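Local coordinates for protein putative dehydratase (Mesorhizobium loti, PDB 2POZ) that is of unproven function but probably acts as a lyase, perhaps a dehydratase, of the enolase superfamily, at residues 51-56 and 92-96; 202-208 and 227-233. All blocks are in the same frame, centred on the assembly; numbering follows the deposited sequence.

Contact 1: residues 51-56 and 92-96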
HETATM    1  N   MSE A  51      28.947 -26.463  13.834  1.00 11.79           N
HETATM    2  CA  MSE A  51      27.689 -26.029  14.436  1.00 13.24           C
HETATM    3  C   MSE A  51      26.996 -27.172  15.160  1.00 12.37           C
HETATM    4  O   MSE A  51      26.509 -26.999  16.268  1.00 11.76           O
HETATM    5  CB  MSE A  51      26.741 -25.454  13.385  1.00 14.76           C
HETATM    6  CG  MSE A  51      25.429 -24.934  13.977  1.00 20.35           C
HETATM    7 SE   MSE A  51      25.686 -23.484  15.259  1.00 30.62          SE
HETATM    8  CE  MSE A  51      25.994 -24.462  16.878  1.00 35.28           C
ATOM      9  N   ILE A  52      26.944 -28.342  14.535  1.00 12.56           N
ATOM     10  CA  ILE A  52      26.308 -29.476  15.181  1.00 11.95           C
ATOM     11  C   ILE A  52      27.044 -29.777  16.487  1.00 13.28           C
ATOM     12  O   ILE A  52      26.419 -30.065  17.507  1.00 13.59           O
ATOM     13  CB  ILE A  52      26.307 -30.708  14.270  1.00 11.05           C
ATOM     14  CG1 ILE A  52      25.486 -30.400  13.007  1.00 11.60           C
ATOM     15  CG2 ILE A  52      25.714 -31.921  15.018  1.00  8.77           C
ATOM     16  CD1 ILE A  52      25.483 -31.527  11.995  1.00 11.33           C
ATOM     17  N   LYS A  53      28.370 -29.692  16.453  1.00 14.46           N
ATOM     18  CA  LYS A  53      29.189 -29.934  17.642  1.00 14.26           C
ATOM     19  C   LYS A  53      28.832 -28.958  18.769  1.00 13.56           C
ATOM     20  O   LYS A  53      28.581 -29.378  19.902  1.00 12.25           O
ATOM     21  CB  LYS A  53      30.678 -29.792  17.297  1.00 15.35           C
ATOM     22  CG  LYS A  53      31.627 -30.046  18.461  1.00 14.23           C
ATOM     23  CD  LYS A  53      33.077 -29.883  18.015  1.00 16.51           C
ATOM     24  CE  LYS A  53      34.058 -30.264  19.119  1.00 15.75           C
ATOM     25  NZ  LYS A  53      33.956 -29.363  20.297  1.00 14.87           N
ATOM     26  N   ASP A  54      28.806 -27.665  18.454  1.00 12.68           N
ATOM     27  CA  ASP A  54      28.486 -26.644  19.457  1.00 13.58           C
ATOM     28  C   ASP A  54      27.075 -26.818  20.003  1.00 12.11           C
ATOM     29  O   ASP A  54      26.853 -26.716  21.209  1.00  9.70           O
ATOM     30  CB  ASP A  54      28.634 -25.233  18.873  1.00 13.67           C
ATOM     31  CG  ASP A  54      30.079 -24.889  18.512  1.00 17.58           C
ATOM     32  OD1 ASP A  54      31.005 -25.519  19.063  1.00 17.73           O
ATOM     33  OD2 ASP A  54      30.287 -23.970  17.686  1.00 16.50           O
ATOM     34  N   LEU A  55      26.123 -27.070  19.112  1.00 10.56           N
ATOM     35  CA  LEU A  55      24.732 -27.272  19.517  1.00 11.91           C
ATOM     36  C   LEU A  55      24.604 -28.502  20.411  1.00 11.42           C
ATOM     37  O   LEU A  55      23.945 -28.467  21.458  1.00 10.06           O
ATOM     38  CB  LEU A  55      23.831 -27.448  18.284  1.00  9.54           C
ATOM     39  CG  LEU A  55      23.463 -26.200  17.467  1.00 12.95           C
ATOM     40  CD1 LEU A  55      22.754 -26.623  16.180  1.00  9.57           C
ATOM     41  CD2 LEU A  55      22.567 -25.266  18.307  1.00  9.36           C
ATOM     42  N   SER A  56      25.243 -29.592  20.004  1.00 10.27           N
ATOM     43  CA  SER A  56      25.167 -30.829  20.776  1.00 13.31           C
ATOM     44  C   SER A  56      25.742 -30.699  22.178  1.00 12.80           C
ATOM     45  O   SER A  56      25.121 -31.137  23.144  1.00 13.32           O
ATOM     46  CB  SER A  56      25.886 -31.962  20.038  1.00 12.85           C
ATOM     47  OG  SER A  56      25.251 -32.244  18.807  1.00 19.34           O
ATOM     48  N   GLY A  92      22.337 -27.131  11.154  1.00 10.39           N
ATOM     49  CA  GLY A  92      22.746 -27.868  12.341  1.00  8.87           C
ATOM     50  C   GLY A  92      21.505 -28.301  13.109  1.00  8.63           C
ATOM     51  O   GLY A  92      21.342 -29.465  13.492  1.00  7.35           O
ATOM     52  N   ILE A  93      20.606 -27.355  13.327  1.00  8.62           N
ATOM     53  CA  ILE A  93      19.375 -27.661  14.032  1.00  9.28           C
ATOM     54  C   ILE A  93      18.563 -28.712  13.274  1.00  8.44           C
ATOM     55  O   ILE A  93      18.023 -29.628  13.880  1.00 11.17           O
ATOM     56  CB  ILE A  93      18.530 -26.388  14.248  1.00  9.70           C
ATOM     57  CG1 ILE A  93      19.253 -25.482  15.257  1.00  9.62           C
ATOM     58  CG2 ILE A  93      17.111 -26.769  14.741  1.00  7.56           C
ATOM     59  CD1 ILE A  93      18.603 -24.123  15.491  1.00  8.76           C
ATOM     60  N   SER A  94      18.507 -28.597  11.948  1.00  7.87           N
ATOM     61  CA  SER A  94      17.752 -29.538  11.124  1.00  9.82           C
ATOM     62  C   SER A  94      18.265 -30.966  11.261  1.00 10.14           C
ATOM     63  O   SER A  94      17.484 -31.908  11.392  1.00 10.31           O
ATOM     64  CB  SER A  94      17.820 -29.150   9.634  1.00 11.51           C
ATOM     65  OG  SER A  94      17.275 -27.871   9.382  1.00 13.48           O
ATOM     66  N   ALA A  95      19.584 -31.122  11.206  1.00  8.73           N
ATOM     67  CA  ALA A  95      20.189 -32.441  11.301  1.00  9.93           C
ATOM     68  C   ALA A  95      19.802 -33.103  12.621  1.00  8.31           C
ATOM     69  O   ALA A  95      19.409 -34.262  12.655  1.00  8.18           O
ATOM     70  CB  ALA A  95      21.719 -32.329  11.174  1.00  7.46           C
ATOM     71  N   ILE A  96      19.911 -32.344  13.701  1.00 10.12           N
ATOM     72  CA  ILE A  96      19.576 -32.835  15.028  1.00 10.47           C
ATOM     73  C   ILE A  96      18.098 -33.196  15.120  1.00 11.28           C
ATOM     74  O   ILE A  96      17.749 -34.260  15.623  1.00 13.19           O
ATOM     75  CB  ILE A  96      19.930 -31.769  16.098  1.00  9.93           C
ATOM     76  CG1 ILE A  96      21.451 -31.716  16.263  1.00  9.22           C
ATOM     77  CG2 ILE A  96      19.239 -32.095  17.432  1.00 10.83           C
ATOM     78  CD1 ILE A  96      21.954 -30.536  17.042  1.00 13.84           C
TER
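I52 and L55 of helix 45-59 close over G92 of helix 87-108. CG1 of I52 rests on G92 CA at 3.8 Å, and its CD1 runs on to A95 CB at 3.9 Å. L55, one turn on, lays its CD1 on the backbone, 3.6 Å from I93 N, and also meets I93 CG1. I96 reaches back and sets its CD1 3.8 Å from L55 CB. M51, a selenomethionine, brings CG to G92 CA at 4.3 Å. With no side chain on G92, the CA atoms of I52 and G92 come within 4.8 Å. The short helix axes pass 9.3 Å apart at -67°. No hydrogen bond crosses, and nearly all that meets is hydrocarbon. S56, next to I96 CD1, turns its OG beside its own backbone N (chi1 -63°) and bonds to I52 O at 2.8 Å. I52 O also accepts from S56 N, and the two donors reach it from opposite faces of the carbonyl plane. M75 of helix 68-78 packs on L55, I93 and I96, while V21 and V23 of strand 21-27 touch I52. V43 of a second subunit packs on M51 and L55. This is the helical layer of the enolase-type N-terminal domain, laid against its antiparallel sheet.

Contact 2: residues 202-208 and 227-233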
ATOM      1  N   LEU A 202      10.827 -29.483 -18.415  1.00 17.28           N
ATOM      2  CA  LEU A 202      12.122 -28.885 -18.149  1.00 15.41           C
ATOM      3  C   LEU A 202      12.037 -27.790 -17.091  1.00 15.74           C
ATOM      4  O   LEU A 202      11.177 -26.913 -17.153  1.00 14.73           O
ATOM      5  CB  LEU A 202      12.703 -28.301 -19.438  1.00 15.13           C
ATOM      6  CG  LEU A 202      12.914 -29.296 -20.584  1.00 15.19           C
ATOM      7  CD1 LEU A 202      13.495 -28.563 -21.785  1.00 15.42           C
ATOM      8  CD2 LEU A 202      13.840 -30.415 -20.136  1.00 15.54           C
HETATM    9  N   MSE A 203      12.929 -27.855 -16.115  1.00 13.80           N
HETATM   10  CA  MSE A 203      12.978 -26.843 -15.072  1.00 15.73           C
HETATM   11  C   MSE A 203      14.301 -26.108 -15.249  1.00 13.34           C
HETATM   12  O   MSE A 203      15.353 -26.727 -15.397  1.00 12.57           O
HETATM   13  CB  MSE A 203      12.920 -27.475 -13.676  1.00 18.77           C
HETATM   14  CG  MSE A 203      11.576 -28.089 -13.295  1.00 27.80           C
HETATM   15 SE   MSE A 203      11.122 -29.718 -14.276  1.00 41.77          SE
HETATM   16  CE  MSE A 203       9.616 -30.303 -13.186  1.00 33.41           C
ATOM     17  N   VAL A 204      14.244 -24.786 -15.255  1.00 12.79           N
ATOM     18  CA  VAL A 204      15.445 -23.987 -15.414  1.00 12.99           C
ATOM     19  C   VAL A 204      15.809 -23.301 -14.097  1.00 14.03           C
ATOM     20  O   VAL A 204      15.062 -22.458 -13.590  1.00 14.45           O
ATOM     21  CB  VAL A 204      15.254 -22.921 -16.522  1.00 12.54           C
ATOM     22  CG1 VAL A 204      16.407 -21.936 -16.513  1.00 13.14           C
ATOM     23  CG2 VAL A 204      15.174 -23.604 -17.882  1.00 15.50           C
ATOM     24  N   ASP A 205      16.953 -23.682 -13.542  1.00 13.80           N
ATOM     25  CA  ASP A 205      17.446 -23.094 -12.300  1.00 13.32           C
ATOM     26  C   ASP A 205      18.443 -21.992 -12.658  1.00 12.67           C
ATOM     27  O   ASP A 205      19.445 -22.250 -13.333  1.00 11.68           O
ATOM     28  CB  ASP A 205      18.117 -24.175 -11.441  1.00 13.73           C
ATOM     29  CG  ASP A 205      18.814 -23.606 -10.203  1.00 16.53           C
ATOM     30  OD1 ASP A 205      18.467 -22.489  -9.757  1.00 15.43           O
ATOM     31  OD2 ASP A 205      19.709 -24.289  -9.671  1.00 14.82           O
ATOM     32  N   LEU A 206      18.150 -20.763 -12.232  1.00  9.78           N
ATOM     33  CA  LEU A 206      19.032 -19.636 -12.510  1.00 11.14           C
ATOM     34  C   LEU A 206      19.979 -19.383 -11.337  1.00 10.29           C
ATOM     35  O   LEU A 206      20.936 -18.616 -11.448  1.00 11.14           O
ATOM     36  CB  LEU A 206      18.214 -18.377 -12.825  1.00  9.37           C
ATOM     37  CG  LEU A 206      17.282 -18.500 -14.040  1.00 12.00           C
ATOM     38  CD1 LEU A 206      16.667 -17.136 -14.363  1.00 13.90           C
ATOM     39  CD2 LEU A 206      18.058 -19.029 -15.244  1.00 13.30           C
ATOM     40  N   SER A 207      19.700 -20.036 -10.214  1.00 10.66           N
ATOM     41  CA  SER A 207      20.524 -19.929  -9.011  1.00 11.69           C
ATOM     42  C   SER A 207      20.940 -18.492  -8.707  1.00 12.53           C
ATOM     43  O   SER A 207      22.105 -18.231  -8.423  1.00 13.60           O
ATOM     44  CB  SER A 207      21.777 -20.810  -9.168  1.00 13.38           C
ATOM     45  OG  SER A 207      22.397 -21.085  -7.921  1.00 12.07           O
ATOM     46  N   GLY A 208      19.989 -17.563  -8.767  1.00 12.77           N
ATOM     47  CA  GLY A 208      20.299 -16.171  -8.487  1.00 12.93           C
ATOM     48  C   GLY A 208      20.136 -15.255  -9.688  1.00 15.27           C
ATOM     49  O   GLY A 208      19.816 -14.070  -9.536  1.00 16.12           O
ATOM     50  N   ILE A 227       8.819 -24.062 -20.562  1.00 18.06           N
ATOM     51  CA  ILE A 227       9.501 -24.290 -19.294  1.00 16.62           C
ATOM     52  C   ILE A 227       8.512 -24.505 -18.148  1.00 17.97           C
ATOM     53  O   ILE A 227       7.600 -23.708 -17.947  1.00 16.85           O
ATOM     54  CB  ILE A 227      10.419 -23.082 -18.963  1.00 14.84           C
ATOM     55  CG1 ILE A 227      11.352 -22.789 -20.148  1.00 16.17           C
ATOM     56  CG2 ILE A 227      11.204 -23.343 -17.692  1.00 14.59           C
ATOM     57  CD1 ILE A 227      12.222 -23.959 -20.574  1.00 16.71           C
ATOM     58  N   CYS A 228       8.698 -25.587 -17.397  1.00 19.02           N
ATOM     59  CA  CYS A 228       7.823 -25.892 -16.266  1.00 20.39           C
ATOM     60  C   CYS A 228       7.932 -24.741 -15.249  1.00 20.39           C
ATOM     61  O   CYS A 228       6.928 -24.138 -14.857  1.00 18.55           O
ATOM     62  CB  CYS A 228       8.242 -27.223 -15.639  1.00 22.02           C
ATOM     63  SG  CYS A 228       7.140 -27.832 -14.346  1.00 26.72           S
ATOM     64  N   PHE A 229       9.151 -24.449 -14.815  1.00 17.71           N
ATOM     65  CA  PHE A 229       9.375 -23.332 -13.905  1.00 17.40           C
ATOM     66  C   PHE A 229      10.833 -22.874 -13.897  1.00 16.02           C
ATOM     67  O   PHE A 229      11.731 -23.600 -14.339  1.00 16.29           O
ATOM     68  CB  PHE A 229       8.891 -23.666 -12.473  1.00 16.14           C
ATOM     69  CG  PHE A 229       9.689 -24.734 -11.762  1.00 18.69           C
ATOM     70  CD1 PHE A 229      10.994 -24.491 -11.333  1.00 15.78           C
ATOM     71  CD2 PHE A 229       9.100 -25.958 -11.445  1.00 16.55           C
ATOM     72  CE1 PHE A 229      11.694 -25.443 -10.594  1.00 15.37           C
ATOM     73  CE2 PHE A 229       9.796 -26.922 -10.702  1.00 17.90           C
ATOM     74  CZ  PHE A 229      11.096 -26.662 -10.274  1.00 14.89           C
ATOM     75  N   VAL A 230      11.048 -21.647 -13.435  1.00 15.11           N
ATOM     76  CA  VAL A 230      12.382 -21.083 -13.322  1.00 14.13           C
ATOM     77  C   VAL A 230      12.631 -20.942 -11.817  1.00 14.11           C
ATOM     78  O   VAL A 230      11.795 -20.402 -11.089  1.00 13.78           O
ATOM     79  CB  VAL A 230      12.489 -19.696 -14.027  1.00 16.52           C
ATOM     80  CG1 VAL A 230      11.619 -18.663 -13.323  1.00 18.33           C
ATOM     81  CG2 VAL A 230      13.932 -19.237 -14.041  1.00 16.85           C
ATOM     82  N   GLU A 231      13.772 -21.446 -11.360  1.00 11.57           N
ATOM     83  CA  GLU A 231      14.136 -21.410  -9.948  1.00 12.85           C
ATOM     84  C   GLU A 231      15.083 -20.260  -9.604  1.00 12.83           C
ATOM     85  O   GLU A 231      16.037 -19.978 -10.345  1.00 11.43           O
ATOM     86  CB  GLU A 231      14.779 -22.741  -9.553  1.00 13.86           C
ATOM     87  CG  GLU A 231      15.134 -22.861  -8.081  1.00 16.26           C
ATOM     88  CD  GLU A 231      15.786 -24.196  -7.759  1.00 18.36           C
ATOM     89  OE1 GLU A 231      15.434 -25.195  -8.423  1.00 16.75           O
ATOM     90  OE2 GLU A 231      16.637 -24.247  -6.841  1.00 21.02           O
ATOM     91  N   GLU A 232      14.815 -19.610  -8.472  1.00 11.38           N
ATOM     92  CA  GLU A 232      15.615 -18.485  -7.999  1.00 12.12           C
ATOM     93  C   GLU A 232      16.037 -17.544  -9.128  1.00 11.51           C
ATOM     94  O   GLU A 232      17.222 -17.418  -9.420  1.00 10.52           O
ATOM     95  CB  GLU A 232      16.871 -18.987  -7.273  1.00 13.04           C
ATOM     96  CG  GLU A 232      16.608 -19.729  -5.970  1.00 17.66           C
ATOM     97  CD  GLU A 232      17.898 -20.071  -5.240  1.00 18.64           C
ATOM     98  OE1 GLU A 232      18.804 -20.650  -5.878  1.00 17.28           O
ATOM     99  OE2 GLU A 232      18.006 -19.764  -4.032  1.00 18.58           O
ATOM    100  N   PRO A 233      15.074 -16.861  -9.769  1.00 11.95           N
ATOM    101  CA  PRO A 233      15.419 -15.947 -10.861  1.00 10.51           C
ATOM    102  C   PRO A 233      16.267 -14.767 -10.386  1.00 12.24           C
ATOM    103  O   PRO A 233      16.908 -14.086 -11.190  1.00 12.14           O
ATOM    104  CB  PRO A 233      14.053 -15.522 -11.401  1.00 11.99           C
ATOM    105  CG  PRO A 233      13.205 -15.528 -10.158  1.00 14.10           C
ATOM    106  CD  PRO A 233      13.630 -16.817  -9.478  1.00 12.69           C
TER
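Strands 202-205 and 229-231 run parallel, their short axes 4.5 Å apart and 25° from parallel, and the ladder is clearest where V204 N bonds to F229 O (2.9 Å) and E231 N to V204 O (2.8 Å). L206 N then bonds to E231 O. Past the strand ends G208 N reaches E232 O at 2.8 Å, in the carbonyl plane. M203, a selenomethionine, lays CG over one face of the F229 ring, 3.5 Å from its centroid, a CH-pi contact. The M203 chain bends at chi2 (70°), and M203 CE comes to 3.7 Å from C228 SG. Its SE stands oblique to the ring in a Met-aromatic contact. On the other sheet face V204 CG2 meets I227 CG2, and V230 CG2 presses on L206 CG at a tight 3.4 Å. Helix 212-222 covers L206 and I227, completing a beta-alpha-beta unit of the TIM-barrel-like C-terminal domain. At the C-terminal strand ends the D205 and E231 carboxylates stack, planes 15° apart, with D205 OD1 3.9 Å from E231 OE2. K157 salt-bridges E231, and R258 E232. E257 lies close to E231, and such acids at barrel-strand ends are consistent with the magnesium site of the enolase superfamily. D205 OD1 accepts S207 N from above the carboxylate plane, an Asx turn. S207 O accepts a hydrogen bond from K83 of a second subunit.

Both contacts are buried, but they lie on opposite sides of the chain's centre, with their own centres about 31 Å apart and no touch between them. Contact 1 joins two helices of the N-terminal domain, and contact 2 joins neighbouring strands of the C-terminal barrel-like domain. They share no element. Contact 1 depends on apolar side chains and a close approach at a glycine. Contact 2 is held by backbone hydrogen bonds, with apolar packing on both sheet faces and acidic groups gathered at one end. Each also meets a second subunit: contact 1 through packing and D54, contact 2 through S207.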